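MAU2 chromatid cohesion factor homolog (Saccharomyces cerevisiae, PDB 4XDN) forms a complex with SCC2 that is required for cohesin to associate with chromosomes, and so takes part in sister chromatid cohesion. Local coordinates at residues Y224-N227 with P231-E234; L219-Y224 with E234-E239. One frame throughout, in Å; residues are numbered along the deposited sequence.

How the contacts relate
Both contacts fold the chain following helix 212-228 back against that helix. Contact 1 takes in the end of the helix and the loop at 231-234. Contact 2 lies about one turn earlier and pairs it with the next helix, 234-241. Their centres are about 6 Å apart. They touch where Ile232 meets Val222 and Leu237, and where Pro233 meets Tyr221. Contact 1 is partly buried, with aliphatic branches on both sides. Contact 2 is smaller but its touching residues are all buried. Its chemistry is that of an aromatic ring and a valine against one alanine. Neither has a hydrogen bond between its segments.

Contact 1 (Y224-N227 with P231-E234); sequences YLLN and PIPE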
# COMPACT_ATOMS: atom_id res chain seq x y z
N TYR A 224 -5.55 -7.40 0.66
CA TYR A 224 -6.14 -6.94 -0.59
C TYR A 224 -7.20 -5.87 -0.33
O TYR A 224 -7.24 -4.85 -1.01
CB TYR A 224 -6.77 -8.11 -1.36
CG TYR A 224 -7.87 -7.68 -2.30
CD1 TYR A 224 -7.57 -7.15 -3.55
CD2 TYR A 224 -9.20 -7.80 -1.94
CE1 TYR A 224 -8.57 -6.75 -4.42
CE2 TYR A 224 -10.21 -7.41 -2.80
CZ TYR A 224 -9.89 -6.88 -4.03
OH TYR A 224 -10.90 -6.49 -4.89
N LEU A 225 -8.06 -6.12 0.65
CA LEU A 225 -9.14 -5.19 0.97
C LEU A 225 -8.58 -3.86 1.47
O LEU A 225 -9.08 -2.80 1.10
CB LEU A 225 -10.08 -5.80 2.02
CG LEU A 225 -10.89 -7.02 1.58
CD1 LEU A 225 -11.57 -7.67 2.77
CD2 LEU A 225 -11.91 -6.65 0.51
N LEU A 226 -7.55 -3.92 2.30
CA LEU A 226 -6.91 -2.72 2.81
C LEU A 226 -6.23 -1.92 1.70
O LEU A 226 -6.27 -0.69 1.69
CB LEU A 226 -5.89 -3.07 3.90
CG LEU A 226 -6.46 -3.46 5.26
CD1 LEU A 226 -5.37 -4.05 6.14
CD2 LEU A 226 -7.11 -2.26 5.94
N ASN A 227 -5.62 -2.63 0.75
CA ASN A 227 -4.98 -1.99 -0.40
C ASN A 227 -5.99 -1.21 -1.23
O ASN A 227 -5.65 -0.18 -1.82
CB ASN A 227 -4.29 -3.03 -1.28
CG ASN A 227 -3.15 -3.73 -0.58
OD1 ASN A 227 -2.64 -3.26 0.43
ND2 ASN A 227 -2.74 -4.88 -1.11
N PRO A 231 -14.34 -2.00 2.64
CA PRO A 231 -14.76 -2.46 3.96
C PRO A 231 -14.42 -3.94 4.17
O PRO A 231 -14.64 -4.74 3.27
CB PRO A 231 -16.27 -2.25 3.95
CG PRO A 231 -16.49 -1.16 2.97
CD PRO A 231 -15.44 -1.34 1.92
N ILE A 232 -13.88 -4.27 5.34
CA ILE A 232 -13.55 -5.66 5.64
C ILE A 232 -14.75 -6.35 6.29
O ILE A 232 -15.24 -5.90 7.32
CB ILE A 232 -12.33 -5.76 6.58
CG1 ILE A 232 -11.17 -4.94 6.03
CG2 ILE A 232 -11.93 -7.22 6.75
CD1 ILE A 232 -9.97 -4.86 6.96
N PRO A 233 -15.24 -7.45 5.68
CA PRO A 233 -16.35 -8.19 6.29
C PRO A 233 -16.02 -8.67 7.70
O PRO A 233 -14.86 -8.90 8.02
CB PRO A 233 -16.55 -9.38 5.34
CG PRO A 233 -16.05 -8.90 4.03
CD PRO A 233 -14.89 -8.00 4.36
N GLU A 234 -17.05 -8.84 8.52
CA GLU A 234 -16.87 -9.20 9.92
C GLU A 234 -16.18 -10.55 10.08
O GLU A 234 -15.30 -10.70 10.94
CB GLU A 234 -18.23 -9.22 10.63
CG GLU A 234 -18.14 -9.47 12.13
CD GLU A 234 -17.30 -8.43 12.85
OE1 GLU A 234 -17.34 -7.25 12.44
OE2 GLU A 234 -16.60 -8.80 13.81
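Leu225 and Ile232 bring the two backbones closest, with their CA atoms 6.4 Å apart. Residues 224-227 belong to the last turn of helix 212-228. Residues 231-234 are mostly extended, and Pro233 is the N-cap of helix 234-241. Leu225 points toward the loop. Its CD1 branch does the touching and lies 3.7 Å from CD of Pro233. The methyl arrives end-on at this ring carbon. The same CD1 is 4.0 Å from CG2 of Ile232, with the two side chains crossing at a slant. This is a reversal between two helices within the mainly helical cohesin loading factor fold, and the loop packs back on the helix it has just left. Ile232 uses both branches. With chi1 at -51°, CG1 lies beside the backbone N and CG2 beside the carbonyl carbon. This turns CG2 to Leu225 and carries CD1, through CG1, to Leu226. CD1 of Ile232 stands 4.0 Å from CD2 of Leu226. Ile263 of helix 250-266 touches both Leu226 and Ile232. Leu226 also packs on an apolar side chain of the other protein chain in the assembly, which is probably SCC2.

Contact 2 (L219-Y224 with E234-E239); sequences LCYVNY and EDALQE
The backbone oxygen of Ala236 faces Val222 and also takes a weak hydrogen bond from ND2 of Asn218, one turn earlier on the same helix as Val222. CG2 of Val222 stands 4.2 Å from this O of Ala236. The methyl only packs against the oxygen, while the amide makes the weak bond. The chi1 of Val222 is 172°, which sets CG2 beside its own backbone N and CG1 on the carbonyl side. CG1 is the branch that meets Ile232 of the preceding loop.

The apolar part of the contact is a single methyl group against a ring. CB of Ala236 points toward helix 212-228 and lies 4.0 Å from CE2 of Tyr221. CD2 of Tyr221 is equally near, so the methyl is about equally distant from both atoms of one side of the ring. It approaches obliquely. Tyr221 has other neighbours: its ring stacks with Phe200, Leu204 of helix 193-206 packs on it, and Pro233 meets its OH. The small Ala236 is consistent with the near approach of the two backbones, with CA of Val222 7.0 Å from CA of Ala236. Helix 234-241 runs back obliquely past helix 212-228, to which a short loop joins it, and the two form a helical hairpin.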
# COMPACT_ATOMS: atom_id res chain seq x y z
N LEU A 219 -5.27 -13.69 5.33
CA LEU A 219 -4.36 -12.56 5.41
C LEU A 219 -4.22 -11.91 4.04
O LEU A 219 -4.19 -10.68 3.93
CB LEU A 219 -2.99 -13.01 5.93
CG LEU A 219 -2.93 -13.40 7.41
CD1 LEU A 219 -1.64 -14.15 7.71
CD2 LEU A 219 -3.04 -12.16 8.28
N CYS A 220 -4.13 -12.73 3.00
CA CYS A 220 -4.11 -12.23 1.63
C CYS A 220 -5.37 -11.42 1.36
O CYS A 220 -5.33 -10.36 0.73
CB CYS A 220 -4.00 -13.37 0.61
SG CYS A 220 -2.46 -14.33 0.66
N TYR A 221 -6.49 -11.94 1.86
CA TYR A 221 -7.79 -11.30 1.67
C TYR A 221 -7.82 -9.93 2.33
O TYR A 221 -8.12 -8.93 1.68
CB TYR A 221 -8.89 -12.19 2.25
CG TYR A 221 -10.31 -11.73 1.97
CD1 TYR A 221 -10.60 -10.92 0.88
CD2 TYR A 221 -11.35 -12.12 2.80
CE1 TYR A 221 -11.90 -10.52 0.63
CE2 TYR A 221 -12.65 -11.71 2.56
CZ TYR A 221 -12.92 -10.91 1.47
OH TYR A 221 -14.21 -10.51 1.23
N VAL A 222 -7.51 -9.89 3.62
CA VAL A 222 -7.54 -8.64 4.37
C VAL A 222 -6.60 -7.61 3.75
O VAL A 222 -6.97 -6.44 3.60
CB VAL A 222 -7.15 -8.87 5.85
CG1 VAL A 222 -6.98 -7.54 6.59
CG2 VAL A 222 -8.21 -9.72 6.55
N ASN A 223 -5.39 -8.03 3.39
CA ASN A 223 -4.42 -7.12 2.79
C ASN A 223 -4.93 -6.55 1.48
O ASN A 223 -4.77 -5.36 1.21
CB ASN A 223 -3.08 -7.82 2.57
CG ASN A 223 -1.89 -6.89 2.73
OD1 ASN A 223 -0.81 -7.31 3.15
ND2 ASN A 223 -2.08 -5.61 2.41
N TYR A 224 -5.55 -7.40 0.66
CA TYR A 224 -6.14 -6.94 -0.59
C TYR A 224 -7.20 -5.87 -0.33
O TYR A 224 -7.24 -4.85 -1.01
CB TYR A 224 -6.77 -8.11 -1.36
CG TYR A 224 -7.87 -7.68 -2.30
CD1 TYR A 224 -7.57 -7.15 -3.55
CD2 TYR A 224 -9.20 -7.80 -1.94
CE1 TYR A 224 -8.57 -6.75 -4.42
CE2 TYR A 224 -10.21 -7.41 -2.80
CZ TYR A 224 -9.89 -6.88 -4.03
OH TYR A 224 -10.90 -6.49 -4.89
N GLU A 234 -17.05 -8.84 8.52
CA GLU A 234 -16.87 -9.20 9.92
C GLU A 234 -16.18 -10.55 10.08
O GLU A 234 -15.30 -10.70 10.94
CB GLU A 234 -18.23 -9.22 10.63
CG GLU A 234 -18.14 -9.47 12.13
CD GLU A 234 -17.30 -8.43 12.85
OE1 GLU A 234 -17.34 -7.25 12.44
OE2 GLU A 234 -16.60 -8.80 13.81
N ASP A 235 -16.56 -11.52 9.26
CA ASP A 235 -16.00 -12.86 9.38
C ASP A 235 -14.51 -12.88 9.07
O ASP A 235 -13.74 -13.61 9.71
CB ASP A 235 -16.75 -13.84 8.46
CG ASP A 235 -16.80 -13.36 7.03
OD1 ASP A 235 -16.98 -12.14 6.81
OD2 ASP A 235 -16.68 -14.20 6.11
N ALA A 236 -14.09 -12.07 8.10
CA ALA A 236 -12.67 -11.94 7.78
C ALA A 236 -11.92 -11.29 8.94
O ALA A 236 -10.78 -11.64 9.23
CB ALA A 236 -12.49 -11.12 6.51
N LEU A 237 -12.58 -10.34 9.60
CA LEU A 237 -12.01 -9.66 10.75
C LEU A 237 -11.82 -10.62 11.91
O LEU A 237 -10.77 -10.64 12.55
CB LEU A 237 -12.91 -8.49 11.17
CG LEU A 237 -12.27 -7.10 11.29
CD1 LEU A 237 -11.64 -6.66 9.98
CD2 LEU A 237 -13.32 -6.09 11.74
N GLN A 238 -12.85 -11.42 12.19
CA GLN A 238 -12.77 -12.41 13.25
C GLN A 238 -11.76 -13.49 12.91
O GLN A 238 -11.04 -13.99 13.78
CB GLN A 238 -14.14 -13.05 13.50
CG GLN A 238 -15.18 -12.08 14.07
CD GLN A 238 -16.52 -12.75 14.32
OE1 GLN A 238 -16.63 -13.98 14.28
NE2 GLN A 238 -17.54 -11.94 14.59
N GLU A 239 -11.69 -13.85 11.63
CA GLU A 239 -10.74 -14.85 11.17
C GLU A 239 -9.32 -14.34 11.37
O GLU A 239 -8.42 -15.10 11.73
CB GLU A 239 -10.98 -15.18 9.69
CG GLU A 239 -10.23 -16.41 9.20
CD GLU A 239 -10.78 -17.70 9.78
OE1 GLU A 239 -11.99 -17.76 10.09
OE2 GLU A 239 -10.00 -18.67 9.93